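Local coordinates for periplasmic binding protein (Roseiflexus sp., PDB 5Y8B), which probably captures heme in the periplasm for delivery to a membrane transporter, at residues Gly13-Ile18 with Ile68-Ala73; Ala90-Pro95 with Gln102-Phe107. One frame throughout, in Å; residues are numbered along the deposited sequence.

Overall arrangement
Contacts 1 and 2 lie side by side, their centres about 8 Å apart, at the C-terminal ends of two neighbouring strands, 66-70 and 89-92, of the four-stranded parallel sheet. Both end at the same magnesium ion: contact 1 supplies D14 and D70, contact 2 supplies D94, and two waters shared by the contacts complete the ligands found. A salt bridge of 2.6 Å between D14 OD2 and K104 NZ ties helix 13-21 to helix 100-111, and E71 OE1 lies 2.6 Å from D94 N, a probable hydrogen bond between the two loops. The ion thus gathers three acidic side chains from separate segments of one domain.

Contact 1: Gly13-Ile18 with Ile68-Ala73. With MG (magnesium ion), chain B.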
ATOM      1  N   GLY A  13      -4.549   4.453  -6.018  1.00 25.86           N
ATOM      2  CA  GLY A  13      -5.055   3.098  -6.198  1.00 26.87           C
ATOM      3  C   GLY A  13      -5.989   2.595  -5.113  1.00 26.36           C
ATOM      4  O   GLY A  13      -6.972   1.920  -5.414  1.00 27.33           O
ATOM      5  N   ASP A  14      -5.682   2.919  -3.857  1.00 25.88           N
ATOM      6  CA  ASP A  14      -6.522   2.515  -2.729  1.00 26.21           C
ATOM      7  C   ASP A  14      -7.889   3.198  -2.764  1.00 26.89           C
ATOM      8  O   ASP A  14      -8.918   2.548  -2.528  1.00 27.28           O
ATOM      9  CB  ASP A  14      -5.806   2.710  -1.380  1.00 26.00           C
ATOM     10  CG  ASP A  14      -5.336   4.146  -1.147  1.00 26.64           C
ATOM     11  OD1 ASP A  14      -4.982   4.850  -2.107  1.00 26.56           O
ATOM     12  OD2 ASP A  14      -5.286   4.574   0.020  1.00 26.70           O
ATOM     13  N   ILE A  15      -7.887   4.494  -3.102  1.00 27.51           N
ATOM     14  CA  ILE A  15      -9.110   5.276  -3.333  1.00 26.35           C
ATOM     15  C   ILE A  15      -9.952   4.649  -4.462  1.00 26.06           C
ATOM     16  O   ILE A  15     -11.164   4.493  -4.324  1.00 26.06           O
ATOM     17  CB  ILE A  15      -8.781   6.782  -3.599  1.00 26.02           C
ATOM     18  CG1 ILE A  15      -8.067   7.449  -2.392  1.00 26.22           C
ATOM     19  CG2 ILE A  15     -10.016   7.573  -4.038  1.00 26.12           C
ATOM     20  CD1 ILE A  15      -8.800   7.435  -1.055  1.00 24.80           C
ATOM     21  N   THR A  16      -9.295   4.281  -5.565  1.00 25.75           N
ATOM     22  CA  THR A  16      -9.938   3.581  -6.673  1.00 25.57           C
ATOM     23  C   THR A  16     -10.569   2.259  -6.202  1.00 26.35           C
ATOM     24  O   THR A  16     -11.749   2.008  -6.445  1.00 26.26           O
ATOM     25  CB  THR A  16      -8.943   3.360  -7.833  1.00 25.89           C
ATOM     26  OG1 THR A  16      -8.532   4.633  -8.345  1.00 26.34           O
ATOM     27  CG2 THR A  16      -9.555   2.539  -8.962  1.00 24.84           C
ATOM     28  N   GLU A  17      -9.781   1.428  -5.525  1.00 27.37           N
ATOM     29  CA  GLU A  17     -10.298   0.189  -4.945  1.00 28.80           C
ATOM     30  C   GLU A  17     -11.562   0.383  -4.063  1.00 28.82           C
ATOM     31  O   GLU A  17     -12.522  -0.400  -4.175  1.00 27.14           O
ATOM     32  CB  GLU A  17      -9.188  -0.539  -4.186  1.00 29.75           C
ATOM     33  CG  GLU A  17      -9.578  -1.954  -3.819  1.00 31.30           C
ATOM     34  CD  GLU A  17      -8.483  -2.746  -3.140  1.00 33.68           C
ATOM     35  OE1 GLU A  17      -7.303  -2.322  -3.145  1.00 33.83           O
ATOM     36  OE2 GLU A  17      -8.830  -3.818  -2.604  1.00 35.20           O
ATOM     37  N   ILE A  18     -11.556   1.425  -3.221  1.00 26.83           N
ATOM     38  CA  ILE A  18     -12.728   1.803  -2.403  1.00 26.67           C
ATOM     39  C   ILE A  18     -13.956   2.133  -3.264  1.00 27.89           C
ATOM     40  O   ILE A  18     -15.074   1.692  -2.937  1.00 27.79           O
ATOM     41  CB  ILE A  18     -12.409   2.968  -1.416  1.00 25.96           C
ATOM     42  CG1 ILE A  18     -11.370   2.515  -0.385  1.00 24.98           C
ATOM     43  CG2 ILE A  18     -13.650   3.426  -0.648  1.00 25.36           C
ATOM     44  CD1 ILE A  18     -10.670   3.642   0.328  1.00 24.42           C
ATOM     45  N   ILE A  68     -10.887  12.917  -6.754  1.00 30.10           N
ATOM     46  CA  ILE A  68     -10.819  12.387  -5.402  1.00 29.54           C
ATOM     47  C   ILE A  68      -9.504  11.630  -5.209  1.00 29.50           C
ATOM     48  O   ILE A  68      -9.049  10.913  -6.122  1.00 28.53           O
ATOM     49  CB  ILE A  68     -12.099  11.565  -5.064  1.00 29.81           C
ATOM     50  CG1 ILE A  68     -12.146  11.191  -3.580  1.00 30.67           C
ATOM     51  CG2 ILE A  68     -12.284  10.366  -6.005  1.00 30.02           C
ATOM     52  CD1 ILE A  68     -13.515  10.770  -3.077  1.00 31.77           C
ATOM     53  N   GLY A  69      -8.879  11.841  -4.046  1.00 28.38           N
ATOM     54  CA  GLY A  69      -7.630  11.159  -3.690  1.00 27.92           C
ATOM     55  C   GLY A  69      -7.284  11.219  -2.208  1.00 28.19           C
ATOM     56  O   GLY A  69      -8.098  11.623  -1.384  1.00 29.03           O
ATOM     57  N   ASP A  70      -6.079  10.792  -1.868  1.00 28.23           N
ATOM     58  CA  ASP A  70      -5.567  10.968  -0.512  1.00 31.10           C
ATOM     59  C   ASP A  70      -4.275  11.809  -0.481  1.00 30.47           C
ATOM     60  O   ASP A  70      -3.787  12.236  -1.528  1.00 29.31           O
ATOM     61  CB  ASP A  70      -5.413   9.610   0.222  1.00 30.27           C
ATOM     62  CG  ASP A  70      -4.403   8.680  -0.435  1.00 33.56           C
ATOM     63  OD1 ASP A  70      -3.441   9.148  -1.078  1.00 34.52           O
ATOM     64  OD2 ASP A  70      -4.558   7.441  -0.294  1.00 35.37           O
ATOM     65  N   GLU A  71      -3.724  12.013   0.712  1.00 32.55           N
ATOM     66  CA  GLU A  71      -2.500  12.806   0.899  1.00 34.64           C
ATOM     67  C   GLU A  71      -1.252  12.359   0.094  1.00 33.42           C
ATOM     68  O   GLU A  71      -0.318  13.140  -0.049  1.00 33.35           O
ATOM     69  CB  GLU A  71      -2.181  12.995   2.398  1.00 36.46           C
ATOM     70  CG  GLU A  71      -1.839  11.730   3.176  1.00 40.63           C
ATOM     71  CD  GLU A  71      -1.635  11.999   4.659  1.00 45.10           C
ATOM     72  OE1 GLU A  71      -2.508  11.592   5.452  1.00 47.32           O
ATOM     73  OE2 GLU A  71      -0.618  12.624   5.041  1.00 46.22           O
ATOM     74  N   ALA A  72      -1.245  11.140  -0.454  1.00 32.02           N
ATOM     75  CA  ALA A  72      -0.123  10.707  -1.306  1.00 32.06           C
ATOM     76  C   ALA A  72      -0.122  11.352  -2.700  1.00 32.55           C
ATOM     77  O   ALA A  72       0.928  11.439  -3.329  1.00 36.07           O
ATOM     78  CB  ALA A  72      -0.038   9.192  -1.407  1.00 30.23           C
ATOM     79  N   ALA A  73      -1.289  11.803  -3.163  1.00 31.68           N
ATOM     80  CA  ALA A  73      -1.440  12.472  -4.455  1.00 31.38           C
ATOM     81  C   ALA A  73      -0.747  13.837  -4.479  1.00 33.45           C
ATOM     82  O   ALA A  73      -0.883  14.625  -3.545  1.00 33.74           O
ATOM     83  CB  ALA A  73      -2.910  12.639  -4.778  1.00 30.77           C
TER
HETATM   84 MG    MG B 401      -3.232   5.816   0.021  1.00 45.71          MG
HETATM   85  O   HOH W   1      -2.184   6.649  -1.785  1.00 36.79           O
HETATM   86  O   HOH W   2      -2.216   4.004   0.227  1.00 37.41           O
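D14 and D70 come from opposite directions and meet at a magnesium ion, which D14 OD2 binds at 2.4 Å and D70 OD2 at 2.1 Å. Their carboxylate planes are turned 54° apart, and the ion between them is what allows the two OD2 atoms to stand only 3.0 Å from each other. D14 is also paired with K104, whose positive charge probably offsets some of the acidic crowding. On the strand side, D70 OD1 takes the backbone N-H of A72 at 3.0 Å in an Asx turn and accepts a hydrogen bond from a metal-bound water, and the two bonds together probably restrain the carboxylate's rotation.

Away from the ion and its waters the contact is buried and largely apolar. I15 lies against the strand backbone: CG1, beside its own backbone N (chi1 -61°), lies 3.9 Å from G69 C, while CG2 meets I68 CG2 at 4.1 Å. G69 offers only backbone here, so the isoleucine rests directly on the peptide. Replacing I15 with an alanine would probably open a gap over G69 and leave I68 CG2 without its apolar partner on the helix. The branched side chain also touches S10 and T92, placing helix 13-21 across the parallel sheet, over strand 66-70 and its neighbours 8-10 and 89-92.

Contact 2: Ala90-Pro95 with Gln102-Phe107; sequences AITADP and QQKIRF. With MG (magnesium ion), chain B.
K104 NZ is held by D94 OD1, at 2.8 Å in a salt bridge, by D14 of helix 13-21 and by the backbone oxygen of M246, with D94 OD2 as a weaker fourth acceptor. The contact belongs to a beta-loop-alpha unit: strand 89-92, the edge strand of the parallel sheet, runs through a loop into helix 100-111, which packs back nearly antiparallel to it. The ammonium group approaches D94 OD1 from above the carboxylate plane, 36° out of it. The other oxygen, D94 OD2, binds the magnesium ion at 2.0 Å, so the carboxylate is shared between metal and lysine, and both cations are likely to offset part of its negative charge. The lysine chain bends at chi3 (-67°), which turns its end toward D94 after CG has passed T92 CG2 at 4.0 Å.

Earlier in the segment, on strand 89-92, the packing becomes aromatic. F107, with CG anti to the backbone N, lays one ring face against T92, and CB of the threonine sits over the ring centre in a CH-pi contact, 3.4 Å from the centroid and 10° off the normal. A90 meets the far end of the same ring: its carbonyl carbon lies at the edge, and its CB is 3.6 Å from F107 CZ. The hydroxyl of T92 is turned along its own chain instead, where OG1 donates to A93 O, at the start of the loop, at 3.0 Å.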
ATOM      1  N   ALA A  90     -11.699  16.360  -3.610  1.00 35.21           N
ATOM      2  CA  ALA A  90     -11.790  15.799  -2.264  1.00 34.75           C
ATOM      3  C   ALA A  90     -10.541  14.970  -1.921  1.00 33.40           C
ATOM      4  O   ALA A  90     -10.324  13.891  -2.478  1.00 34.80           O
ATOM      5  CB  ALA A  90     -13.072  14.986  -2.121  1.00 32.49           C
ATOM      6  N   ILE A  91      -9.713  15.498  -1.029  1.00 32.41           N
ATOM      7  CA  ILE A  91      -8.471  14.819  -0.616  1.00 33.24           C
ATOM      8  C   ILE A  91      -8.572  14.392   0.835  1.00 34.91           C
ATOM      9  O   ILE A  91      -8.808  15.233   1.707  1.00 37.15           O
ATOM     10  CB  ILE A  91      -7.212  15.709  -0.806  1.00 31.53           C
ATOM     11  CG1 ILE A  91      -7.024  16.118  -2.279  1.00 31.36           C
ATOM     12  CG2 ILE A  91      -5.964  15.053  -0.209  1.00 30.47           C
ATOM     13  CD1 ILE A  91      -6.903  14.979  -3.276  1.00 30.44           C
ATOM     14  N   THR A  92      -8.388  13.094   1.086  1.00 34.94           N
ATOM     15  CA  THR A  92      -8.412  12.545   2.458  1.00 35.09           C
ATOM     16  C   THR A  92      -7.020  12.291   3.024  1.00 35.11           C
ATOM     17  O   THR A  92      -6.055  12.118   2.271  1.00 34.42           O
ATOM     18  CB  THR A  92      -9.264  11.250   2.577  1.00 34.05           C
ATOM     19  OG1 THR A  92      -9.213  10.771   3.920  1.00 34.61           O
ATOM     20  CG2 THR A  92      -8.797  10.134   1.632  1.00 31.99           C
ATOM     21  N   ALA A  93      -6.931  12.269   4.353  1.00 33.94           N
ATOM     22  CA  ALA A  93      -5.716  11.829   5.026  1.00 35.66           C
ATOM     23  C   ALA A  93      -5.573  10.313   4.875  1.00 35.16           C
ATOM     24  O   ALA A  93      -6.562   9.594   4.758  1.00 33.08           O
ATOM     25  CB  ALA A  93      -5.720  12.224   6.495  1.00 35.05           C
ATOM     26  N   ASP A  94      -4.330   9.853   4.841  1.00 35.49           N
ATOM     27  CA  ASP A  94      -4.036   8.427   4.798  1.00 35.36           C
ATOM     28  C   ASP A  94      -2.910   8.135   5.798  1.00 33.15           C
ATOM     29  O   ASP A  94      -1.751   7.995   5.412  1.00 34.20           O
ATOM     30  CB  ASP A  94      -3.686   7.991   3.368  1.00 34.40           C
ATOM     31  CG  ASP A  94      -3.777   6.487   3.169  1.00 37.33           C
ATOM     32  OD1 ASP A  94      -4.123   5.744   4.124  1.00 37.46           O
ATOM     33  OD2 ASP A  94      -3.506   6.032   2.033  1.00 37.62           O
ATOM     34  N   PRO A  95      -3.249   8.078   7.100  1.00 33.28           N
ATOM     35  CA  PRO A  95      -2.207   7.880   8.110  1.00 33.39           C
ATOM     36  C   PRO A  95      -1.673   6.440   8.133  1.00 33.40           C
ATOM     37  O   PRO A  95      -2.406   5.514   7.775  1.00 31.76           O
ATOM     38  CB  PRO A  95      -2.925   8.199   9.423  1.00 33.77           C
ATOM     39  CG  PRO A  95      -4.365   7.907   9.155  1.00 33.65           C
ATOM     40  CD  PRO A  95      -4.594   8.216   7.706  1.00 33.12           C
ATOM     41  N   GLN A 102     -10.838   2.188   7.206  1.00 34.55           N
ATOM     42  CA  GLN A 102     -12.190   2.623   7.607  1.00 36.81           C
ATOM     43  C   GLN A 102     -12.428   4.133   7.404  1.00 34.87           C
ATOM     44  O   GLN A 102     -13.512   4.544   6.960  1.00 33.67           O
ATOM     45  CB  GLN A 102     -12.546   2.148   9.032  1.00 40.83           C
ATOM     46  CG  GLN A 102     -11.863   2.903  10.164  1.00 48.80           C
ATOM     47  CD  GLN A 102     -11.798   2.125  11.467  1.00 57.06           C
ATOM     48  OE1 GLN A 102     -10.743   1.589  11.832  1.00 62.53           O
ATOM     49  NE2 GLN A 102     -12.920   2.054  12.180  1.00 56.74           N
ATOM     50  N   GLN A 103     -11.406   4.939   7.693  1.00 34.56           N
ATOM     51  CA  GLN A 103     -11.459   6.394   7.490  1.00 35.30           C
ATOM     52  C   GLN A 103     -11.586   6.803   6.011  1.00 32.71           C
ATOM     53  O   GLN A 103     -12.394   7.676   5.671  1.00 31.03           O
ATOM     54  CB  GLN A 103     -10.268   7.081   8.158  1.00 38.28           C
ATOM     55  CG  GLN A 103     -10.356   7.017   9.679  1.00 47.81           C
ATOM     56  CD  GLN A 103      -9.366   7.919  10.402  1.00 58.60           C
ATOM     57  OE1 GLN A 103      -9.291   9.116  10.134  1.00 62.37           O
ATOM     58  NE2 GLN A 103      -8.626   7.350  11.350  1.00 56.81           N
ATOM     59  N   LYS A 104     -10.818   6.147   5.140  1.00 29.34           N
ATOM     60  CA  LYS A 104     -10.886   6.416   3.703  1.00 29.03           C
ATOM     61  C   LYS A 104     -12.213   5.948   3.081  1.00 28.51           C
ATOM     62  O   LYS A 104     -12.764   6.629   2.220  1.00 26.64           O
ATOM     63  CB  LYS A 104      -9.680   5.819   2.971  1.00 27.66           C
ATOM     64  CG  LYS A 104      -8.359   6.508   3.300  1.00 28.55           C
ATOM     65  CD  LYS A 104      -7.186   5.894   2.557  1.00 28.92           C
ATOM     66  CE  LYS A 104      -6.907   4.479   3.039  1.00 28.65           C
ATOM     67  NZ  LYS A 104      -5.589   3.978   2.573  1.00 27.32           N
ATOM     68  N   ILE A 105     -12.725   4.806   3.549  1.00 28.12           N
ATOM     69  CA  ILE A 105     -14.019   4.261   3.105  1.00 27.94           C
ATOM     70  C   ILE A 105     -15.180   5.238   3.382  1.00 29.68           C
ATOM     71  O   ILE A 105     -16.025   5.482   2.496  1.00 29.60           O
ATOM     72  CB  ILE A 105     -14.277   2.823   3.666  1.00 27.80           C
ATOM     73  CG1 ILE A 105     -13.305   1.818   3.011  1.00 26.97           C
ATOM     74  CG2 ILE A 105     -15.724   2.378   3.419  1.00 27.52           C
ATOM     75  CD1 ILE A 105     -12.993   0.577   3.828  1.00 27.87           C
ATOM     76  N   ARG A 106     -15.190   5.806   4.592  1.00 29.80           N
ATOM     77  CA  ARG A 106     -16.246   6.723   5.029  1.00 30.02           C
ATOM     78  C   ARG A 106     -16.170   8.055   4.309  1.00 30.35           C
ATOM     79  O   ARG A 106     -17.198   8.627   3.936  1.00 31.09           O
ATOM     80  CB  ARG A 106     -16.209   6.924   6.558  1.00 30.81           C
ATOM     81  CG  ARG A 106     -16.778   5.735   7.319  1.00 32.25           C
ATOM     82  CD  ARG A 106     -16.675   5.899   8.830  1.00 33.88           C
ATOM     83  NE  ARG A 106     -17.630   5.027   9.514  1.00 33.80           N
ATOM     84  CZ  ARG A 106     -17.311   3.945  10.218  1.00 36.35           C
ATOM     85  NH1 ARG A 106     -16.037   3.573  10.387  1.00 37.47           N
ATOM     86  NH2 ARG A 106     -18.281   3.233  10.774  1.00 34.57           N
ATOM     87  N   PHE A 107     -14.947   8.540   4.119  1.00 30.76           N
ATOM     88  CA  PHE A 107     -14.690   9.777   3.382  1.00 31.73           C
ATOM     89  C   PHE A 107     -15.223   9.666   1.944  1.00 32.00           C
ATOM     90  O   PHE A 107     -15.989  10.534   1.497  1.00 30.68           O
ATOM     91  CB  PHE A 107     -13.183  10.079   3.388  1.00 32.41           C
ATOM     92  CG  PHE A 107     -12.786  11.263   2.545  1.00 33.93           C
ATOM     93  CD1 PHE A 107     -12.704  12.538   3.106  1.00 34.53           C
ATOM     94  CD2 PHE A 107     -12.471  11.106   1.191  1.00 34.28           C
ATOM     95  CE1 PHE A 107     -12.329  13.630   2.333  1.00 36.03           C
ATOM     96  CE2 PHE A 107     -12.100  12.196   0.416  1.00 35.07           C
ATOM     97  CZ  PHE A 107     -12.034  13.460   0.988  1.00 34.94           C
TER
HETATM   98 MG    MG B 401      -3.232   5.816   0.021  1.00 45.71          MG
HETATM   99  O   HOH W   2      -2.216   4.004   0.227  1.00 37.41           O
HETATM  100  O   HOH W   1      -2.184   6.649  -1.785  1.00 36.79           O